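Local coordinates for putative uncharacterized protein (Xanthomonas oryzae pv. oryzae, PDB 4KL0) that binds calcium and belongs to the nucleoside hydrolase family, so it may cleave N-glycosidic bonds, although its activity as a bacterial effector is not established, at residues T30-D35 against L58-V63; D62-L67 against D130-M135. All coordinates share one frame; numbering follows the deposited sequence.

Overall arrangement
Both contacts are buried and share strand 58-65, which continues from contact 1 into contact 2 through D62 and V63. Contact 1 joins this strand edgewise to strand 28-34 within the central sheet, its centre about 10 Å from the centre of the chain. Contact 2, whose centre is about 15 Å from the centre of the chain, places the start of helix 133-141 on one face of the same strand. Their chemistry differs accordingly: backbone hydrogen bonds dominate T30-D35 against L58-V63, which ends at a calcium site, whereas D62-L67 against D130-M135 has no hydrogen bond across it and rests on methionine and valine packing. F33 of contact 1 touches M135 of contact 2.

Contact 1 of 2, residues T30-D35 against L58-V63; sequences TLLFTD and LRLTDV. With CA (calcium ion), chain B.
The backbones of T30 and R59 meet in the first of three hydrogen bonds that pair these parallel strands: T30 N donates to R59 O at 2.8 Å, bent to 141° at the hydrogen. T30 O in turn accepts from T61 N at 3.2 Å, and L32 N donates to D62 O at 3.1 Å along a nearly straight line. T30 pairs with L60 but L31 with D62, so T61 is the extra residue of a beta bulge. Its hydroxyl, folded back between its own N and carbonyl carbon (chi1 63°), donates to D62 OD1 at 2.8 Å, arriving on the anti side and well out of the carboxylate plane.

On one face, L60 CD1 lies 3.8 Å from L32 CB, while V63 CG2 flanks the same CB. Farther along, V63 CG1 presses on T34 CG2 at 3.4 Å, closer than usual for two methyls. On the other face L31 runs alongside D62, its CD2 beside OD1.

Farther out, R138 forms a salt bridge with D62, and D42 and Y46 hydrogen-bond to T34 OG1. Helix 41-54, which carries both, completes the beta-alpha-beta crossover between the strands. Just past strand 28-34, D35 OD1 binds calcium at 2.5 Å; D42, I151 and D318 share the ion, and a coordinated water donates to D35 OD2.

With both carboxylate oxygens engaged, the rotation of the D35 carboxylate is restricted at the strand's C-terminal end. T34 links the packed sheet to the metal site through D42, a second-shell role consistent with the calcium-binding loop of nucleoside hydrolases.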
ATOM      1  N   THR A  30      10.531  -4.983   8.022  1.00 17.77           N
ATOM      2  CA  THR A  30       9.389  -5.083   7.089  1.00 16.88           C
ATOM      3  C   THR A  30       9.846  -5.200   5.660  1.00 16.87           C
ATOM      4  O   THR A  30      10.715  -4.441   5.224  1.00 16.77           O
ATOM      5  CB  THR A  30       8.458  -3.845   7.245  1.00 16.07           C
ATOM      6  OG1 THR A  30       7.896  -3.819   8.569  1.00 20.67           O
ATOM      7  CG2 THR A  30       7.318  -3.883   6.220  1.00 17.06           C
ATOM      8  N   LEU A  31       9.256  -6.162   4.933  1.00 14.65           N
ATOM      9  CA  LEU A  31       9.487  -6.372   3.488  1.00 12.65           C
ATOM     10  C   LEU A  31       8.199  -5.911   2.769  1.00 15.31           C
ATOM     11  O   LEU A  31       7.069  -6.386   3.120  1.00 15.04           O
ATOM     12  CB  LEU A  31       9.704  -7.859   3.160  1.00 13.85           C
ATOM     13  CG  LEU A  31      10.684  -8.537   4.130  1.00 15.26           C
ATOM     14  CD1 LEU A  31      10.757 -10.060   3.791  1.00 17.94           C
ATOM     15  CD2 LEU A  31      12.037  -7.905   4.052  1.00 15.99           C
ATOM     16  N   LEU A  32       8.358  -4.977   1.830  1.00 13.33           N
ATOM     17  CA  LEU A  32       7.209  -4.341   1.156  1.00 10.92           C
ATOM     18  C   LEU A  32       7.245  -4.660  -0.336  1.00 13.77           C
ATOM     19  O   LEU A  32       8.286  -4.563  -1.002  1.00 13.60           O
ATOM     20  CB  LEU A  32       7.280  -2.834   1.418  1.00 11.63           C
ATOM     21  CG  LEU A  32       6.176  -1.962   0.874  1.00 12.83           C
ATOM     22  CD1 LEU A  32       4.836  -2.344   1.550  1.00 14.44           C
ATOM     23  CD2 LEU A  32       6.438  -0.436   1.155  1.00 13.01           C
ATOM     24  N   PHE A  33       6.069  -5.010  -0.882  1.00 11.67           N
ATOM     25  CA  PHE A  33       5.897  -5.331  -2.299  1.00  9.33           C
ATOM     26  C   PHE A  33       4.890  -4.334  -2.860  1.00 10.76           C
ATOM     27  O   PHE A  33       3.788  -4.218  -2.323  1.00 10.79           O
ATOM     28  CB  PHE A  33       5.351  -6.770  -2.423  1.00 12.16           C
ATOM     29  CG  PHE A  33       6.246  -7.780  -1.787  1.00 11.49           C
ATOM     30  CD1 PHE A  33       7.159  -8.498  -2.565  1.00 13.71           C
ATOM     31  CD2 PHE A  33       6.154  -8.017  -0.427  1.00 13.16           C
ATOM     32  CE1 PHE A  33       8.045  -9.428  -1.918  1.00 14.88           C
ATOM     33  CE2 PHE A  33       7.031  -8.939   0.207  1.00 12.80           C
ATOM     34  CZ  PHE A  33       7.954  -9.648  -0.602  1.00 12.93           C
ATOM     35  N   THR A  34       5.290  -3.527  -3.850  1.00 10.26           N
ATOM     36  CA  THR A  34       4.572  -2.266  -4.138  1.00 10.43           C
ATOM     37  C   THR A  34       4.680  -1.845  -5.602  1.00 11.99           C
ATOM     38  O   THR A  34       5.538  -2.350  -6.337  1.00 13.14           O
ATOM     39  CB  THR A  34       5.181  -1.197  -3.245  1.00 10.80           C
ATOM     40  OG1 THR A  34       4.583   0.088  -3.461  1.00 11.94           O
ATOM     41  CG2 THR A  34       6.669  -1.068  -3.476  1.00 12.73           C
ATOM     42  N   ASP A  35       3.732  -1.022  -6.070  1.00 10.71           N
ATOM     43  CA  ASP A  35       3.635  -0.634  -7.495  1.00 11.47           C
ATOM     44  C   ASP A  35       3.321   0.860  -7.581  1.00 12.72           C
ATOM     45  O   ASP A  35       2.257   1.249  -8.028  1.00 13.21           O
ATOM     46  CB  ASP A  35       2.562  -1.465  -8.235  1.00 12.42           C
ATOM     47  CG  ASP A  35       1.170  -1.414  -7.556  1.00 13.09           C
ATOM     48  OD1 ASP A  35       1.026  -0.759  -6.490  1.00 12.74           O
ATOM     49  OD2 ASP A  35       0.209  -1.991  -8.159  1.00 14.65           O
ATOM     50  N   LEU A  58       8.426  -0.017  13.037  1.00 15.96           N
ATOM     51  CA  LEU A  58       8.897  -0.854  11.955  1.00 15.58           C
ATOM     52  C   LEU A  58      10.223  -0.336  11.461  1.00 16.50           C
ATOM     53  O   LEU A  58      10.629   0.804  11.776  1.00 17.13           O
ATOM     54  CB  LEU A  58       7.882  -0.867  10.810  1.00 16.56           C
ATOM     55  CG  LEU A  58       7.606   0.447  10.049  1.00 16.03           C
ATOM     56  CD1 LEU A  58       8.657   0.685   9.035  1.00 16.63           C
ATOM     57  CD2 LEU A  58       6.255   0.388   9.312  1.00 18.54           C
ATOM     58  N   ARG A  59      10.890  -1.164  10.680  1.00 17.11           N
ATOM     59  CA  ARG A  59      12.060  -0.685   9.958  1.00 15.99           C
ATOM     60  C   ARG A  59      11.960  -1.253   8.551  1.00 18.85           C
ATOM     61  O   ARG A  59      11.841  -2.496   8.366  1.00 17.66           O
ATOM     62  CB  ARG A  59      13.370  -1.007  10.679  1.00 18.97           C
ATOM     63  CG  ARG A  59      14.576  -0.597   9.861  1.00 21.02           C
ATOM     64  CD  ARG A  59      15.890  -0.952  10.560  1.00 26.24           C
ATOM     65  NE  ARG A  59      16.115  -2.378  10.453  1.00 26.24           N
ATOM     66  CZ  ARG A  59      17.265  -2.977  10.760  1.00 31.89           C
ATOM     67  NH1 ARG A  59      18.300  -2.247  11.187  1.00 36.95           N
ATOM     68  NH2 ARG A  59      17.388  -4.292  10.622  1.00 31.05           N
ATOM     69  N   LEU A  60      11.872  -0.338   7.576  1.00 15.64           N
ATOM     70  CA  LEU A  60      11.571  -0.760   6.177  1.00 17.03           C
ATOM     71  C   LEU A  60      12.895  -1.111   5.535  1.00 17.34           C
ATOM     72  O   LEU A  60      13.653  -0.206   5.124  1.00 19.39           O
ATOM     73  CB  LEU A  60      10.845   0.369   5.421  1.00 18.71           C
ATOM     74  CG  LEU A  60      10.383   0.093   4.014  1.00 17.35           C
ATOM     75  CD1 LEU A  60       9.503  -1.155   3.991  1.00 17.14           C
ATOM     76  CD2 LEU A  60       9.657   1.355   3.508  1.00 16.62           C
ATOM     77  N   THR A  61      13.184  -2.414   5.418  1.00 15.05           N
ATOM     78  CA  THR A  61      14.531  -2.783   5.007  1.00 19.72           C
ATOM     79  C   THR A  61      14.655  -3.006   3.493  1.00 19.65           C
ATOM     80  O   THR A  61      15.689  -2.654   2.870  1.00 19.18           O
ATOM     81  CB  THR A  61      15.013  -4.010   5.810  1.00 19.55           C
ATOM     82  OG1 THR A  61      14.168  -5.145   5.514  1.00 19.48           O
ATOM     83  CG2 THR A  61      14.927  -3.717   7.315  1.00 21.63           C
ATOM     84  N   ASP A  62      13.584  -3.530   2.875  1.00 15.54           N
ATOM     85  CA  ASP A  62      13.654  -3.949   1.485  1.00 13.66           C
ATOM     86  C   ASP A  62      12.308  -3.691   0.839  1.00 14.28           C
ATOM     87  O   ASP A  62      11.272  -3.928   1.448  1.00 15.66           O
ATOM     88  CB  ASP A  62      13.968  -5.456   1.388  1.00 17.32           C
ATOM     89  CG  ASP A  62      15.333  -5.806   2.014  1.00 20.63           C
ATOM     90  OD1 ASP A  62      15.365  -6.137   3.208  1.00 21.06           O
ATOM     91  OD2 ASP A  62      16.356  -5.753   1.295  1.00 24.34           O
ATOM     92  N   VAL A  63      12.359  -3.200  -0.364  1.00 13.51           N
ATOM     93  CA  VAL A  63      11.149  -2.971  -1.143  1.00 13.89           C
ATOM     94  C   VAL A  63      11.351  -3.553  -2.536  1.00 16.16           C
ATOM     95  O   VAL A  63      12.358  -3.271  -3.208  1.00 16.22           O
ATOM     96  CB  VAL A  63      10.911  -1.447  -1.218  1.00 14.42           C
ATOM     97  CG1 VAL A  63       9.724  -1.137  -2.076  1.00 14.64           C
ATOM     98  CG2 VAL A  63      10.688  -0.890   0.176  1.00 14.71           C
TER
HETATM   99 CA    CA B 501      -0.590  -0.335  -4.650  1.00 10.46          CA
HETATM  100  O   HOH W   1      -1.769  -1.629  -6.566  1.00 12.46           O
HETATM  101  O   HOH W   2      -2.925  -1.433  -3.864  1.00 13.09           O
HETATM  102  O   HOH W   3      -2.422   1.185  -5.371  1.00 15.13           O

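Contact 2 of 2, residues D62-L67 against D130-M135; sequences DVVVTL and DGVRAM
M135 lays its side chain against D62 and V64 where the first turn of helix 133-141 packs on a face of strand 58-65, a helix-on-sheet contact in the Rossmann-like core. From CG onward the methionine is extended (chi2 179°, chi3 169°), carrying its sulfur and terminal methyl across to the side chain of V64. The side chains of M135 and D62 run antiparallel alongside each other, M135 CG 3.7 Å from D62 CB, and M135 CE ends 3.6 Å from D62 O.

V64 meets the end of this chain obliquely. Its CG1 is anti to the backbone N (chi1 179°), and V64 CG2 is the branch that faces the methionine, 3.7 Å from M135 SD. The same CG2 approaches G131 O at 3.7 Å and has V132 CG1 at a looser 4.4 Å, so one methyl is bordered by both the helix and the turn before it.

That turn is a type II' beta turn from D130 to R133, closed by R133 N donating to D130 O at 3.2 Å. G131 occupies its second position with a positive phi, a conformation that glycine adopts readily, and V132 stands at the N-cap of the helix. At the other end of the contact A134 CB sits beside D62 OD2; the other carboxylate oxygen, OD1, is engaged by R138 from the same helix.

Beyond the pair, M135 also touches L31 and F33 of strand 28-34, and D156 of helix 155-163 borders V64 and V132. The tightest approach is between M135 CE and V64 CG2, two methyl carbons 3.4 Å apart.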
ATOM      1  N   ASP A  62      13.584  -3.530   2.875  1.00 15.54           N
ATOM      2  CA  ASP A  62      13.654  -3.949   1.485  1.00 13.66           C
ATOM      3  C   ASP A  62      12.308  -3.691   0.839  1.00 14.28           C
ATOM      4  O   ASP A  62      11.272  -3.928   1.448  1.00 15.66           O
ATOM      5  CB  ASP A  62      13.968  -5.456   1.388  1.00 17.32           C
ATOM      6  CG  ASP A  62      15.333  -5.806   2.014  1.00 20.63           C
ATOM      7  OD1 ASP A  62      15.365  -6.137   3.208  1.00 21.06           O
ATOM      8  OD2 ASP A  62      16.356  -5.753   1.295  1.00 24.34           O
ATOM      9  N   VAL A  63      12.359  -3.200  -0.364  1.00 13.51           N
ATOM     10  CA  VAL A  63      11.149  -2.971  -1.143  1.00 13.89           C
ATOM     11  C   VAL A  63      11.351  -3.553  -2.536  1.00 16.16           C
ATOM     12  O   VAL A  63      12.358  -3.271  -3.208  1.00 16.22           O
ATOM     13  CB  VAL A  63      10.911  -1.447  -1.218  1.00 14.42           C
ATOM     14  CG1 VAL A  63       9.724  -1.137  -2.076  1.00 14.64           C
ATOM     15  CG2 VAL A  63      10.688  -0.890   0.176  1.00 14.71           C
ATOM     16  N   VAL A  64      10.432  -4.390  -2.995  1.00 12.23           N
ATOM     17  CA  VAL A  64      10.543  -4.934  -4.343  1.00 13.21           C
ATOM     18  C   VAL A  64       9.323  -4.435  -5.143  1.00 14.77           C
ATOM     19  O   VAL A  64       8.202  -4.473  -4.677  1.00 14.94           O
ATOM     20  CB  VAL A  64      10.606  -6.446  -4.339  1.00 15.47           C
ATOM     21  CG1 VAL A  64      10.694  -6.955  -5.752  1.00 16.83           C
ATOM     22  CG2 VAL A  64      11.861  -6.920  -3.504  1.00 18.80           C
ATOM     23  N   VAL A  65       9.577  -3.911  -6.323  1.00 12.42           N
ATOM     24  CA  VAL A  65       8.564  -3.122  -7.072  1.00 11.60           C
ATOM     25  C   VAL A  65       8.078  -3.914  -8.291  1.00 14.01           C
ATOM     26  O   VAL A  65       8.888  -4.478  -9.086  1.00 14.98           O
ATOM     27  CB  VAL A  65       9.223  -1.794  -7.560  1.00 13.25           C
ATOM     28  CG1 VAL A  65       8.307  -1.025  -8.471  1.00 14.62           C
ATOM     29  CG2 VAL A  65       9.632  -0.934  -6.346  1.00 14.44           C
ATOM     30  N   THR A  66       6.760  -3.901  -8.515  1.00 12.24           N
ATOM     31  CA  THR A  66       6.183  -4.648  -9.628  1.00 10.98           C
ATOM     32  C   THR A  66       5.296  -3.713 -10.459  1.00 10.78           C
ATOM     33  O   THR A  66       5.330  -2.508 -10.235  1.00 12.55           O
ATOM     34  CB  THR A  66       5.443  -5.929  -9.116  1.00 13.91           C
ATOM     35  OG1 THR A  66       5.052  -6.795 -10.195  1.00 13.83           O
ATOM     36  CG2 THR A  66       4.193  -5.595  -8.277  1.00 13.26           C
ATOM     37  N   LEU A  67       4.613  -4.269 -11.460  1.00 11.68           N
ATOM     38  CA  LEU A  67       3.603  -3.682 -12.357  1.00 10.86           C
ATOM     39  C   LEU A  67       4.263  -3.020 -13.576  1.00 12.87           C
ATOM     40  O   LEU A  67       4.914  -1.967 -13.438  1.00 12.58           O
ATOM     41  CB  LEU A  67       2.648  -2.658 -11.642  1.00  9.97           C
ATOM     42  CG  LEU A  67       1.442  -2.249 -12.483  1.00 10.47           C
ATOM     43  CD1 LEU A  67       0.391  -3.400 -12.526  1.00 12.58           C
ATOM     44  CD2 LEU A  67       0.793  -1.072 -11.744  1.00 11.54           C
ATOM     45  N   ASP A 130      17.877  -7.330  -9.038  1.00 30.40           N
ATOM     46  CA  ASP A 130      17.802  -8.747  -8.692  1.00 32.27           C
ATOM     47  C   ASP A 130      16.641  -9.148  -7.769  1.00 26.67           C
ATOM     48  O   ASP A 130      16.778 -10.088  -6.967  1.00 26.06           O
ATOM     49  CB  ASP A 130      19.168  -9.282  -8.198  1.00 31.87           C
ATOM     50  CG  ASP A 130      19.831  -8.367  -7.175  1.00 37.03           C
ATOM     51  OD1 ASP A 130      19.332  -7.229  -7.001  1.00 35.20           O
ATOM     52  OD2 ASP A 130      20.844  -8.788  -6.546  1.00 36.96           O
ATOM     53  N   GLY A 131      15.502  -8.463  -7.930  1.00 26.03           N
ATOM     54  CA  GLY A 131      14.270  -8.813  -7.231  1.00 21.95           C
ATOM     55  C   GLY A 131      14.446  -9.161  -5.768  1.00 21.95           C
ATOM     56  O   GLY A 131      14.973  -8.363  -4.993  1.00 23.99           O
ATOM     57  N   VAL A 132      14.052 -10.387  -5.395  1.00 23.73           N
ATOM     58  CA  VAL A 132      13.964 -10.779  -3.980  1.00 21.71           C
ATOM     59  C   VAL A 132      15.238 -11.400  -3.358  1.00 23.08           C
ATOM     60  O   VAL A 132      15.198 -11.943  -2.253  1.00 24.84           O
ATOM     61  CB  VAL A 132      12.822 -11.762  -3.779  1.00 20.37           C
ATOM     62  CG1 VAL A 132      11.515 -11.206  -4.420  1.00 19.66           C
ATOM     63  CG2 VAL A 132      13.162 -13.108  -4.394  1.00 24.00           C
ATOM     64  N   ARG A 133      16.365 -11.295  -4.054  1.00 26.71           N
ATOM     65  CA  ARG A 133      17.607 -11.895  -3.546  1.00 28.70           C
ATOM     66  C   ARG A 133      17.989 -11.367  -2.155  1.00 26.38           C
ATOM     67  O   ARG A 133      18.246 -12.141  -1.199  1.00 26.48           O
ATOM     68  CB  ARG A 133      18.762 -11.645  -4.511  1.00 28.71           C
ATOM     69  CG  ARG A 133      19.929 -12.569  -4.178  1.00 35.02           C
ATOM     70  CD  ARG A 133      19.616 -14.002  -4.637  1.00 37.36           C
ATOM     71  NE  ARG A 133      19.379 -14.965  -3.547  1.00 40.06           N
ATOM     72  CZ  ARG A 133      18.578 -16.035  -3.660  1.00 40.08           C
ATOM     73  NH1 ARG A 133      17.927 -16.269  -4.803  1.00 43.66           N
ATOM     74  NH2 ARG A 133      18.404 -16.874  -2.636  1.00 41.02           N
ATOM     75  N   ALA A 134      17.994 -10.044  -2.017  1.00 27.82           N
ATOM     76  CA  ALA A 134      18.336  -9.451  -0.724  1.00 23.78           C
ATOM     77  C   ALA A 134      17.360  -9.851   0.373  1.00 25.08           C
ATOM     78  O   ALA A 134      17.775 -10.036   1.492  1.00 24.27           O
ATOM     79  CB  ALA A 134      18.480  -7.920  -0.824  1.00 24.29           C
ATOM     80  N   MET A 135      16.053  -9.952   0.064  1.00 22.51           N
ATOM     81  CA  MET A 135      15.075 -10.405   1.047  1.00 21.53           C
ATOM     82  C   MET A 135      15.428 -11.818   1.522  1.00 24.87           C
ATOM     83  O   MET A 135      15.256 -12.135   2.709  1.00 24.25           O
ATOM     84  CB  MET A 135      13.635 -10.358   0.473  1.00 22.66           C
ATOM     85  CG  MET A 135      13.117  -8.910   0.262  1.00 18.27           C
ATOM     86  SD  MET A 135      11.394  -8.947  -0.444  1.00  9.11           S
ATOM     87  CE  MET A 135      10.956  -7.128  -0.233  1.00 17.04           C
TER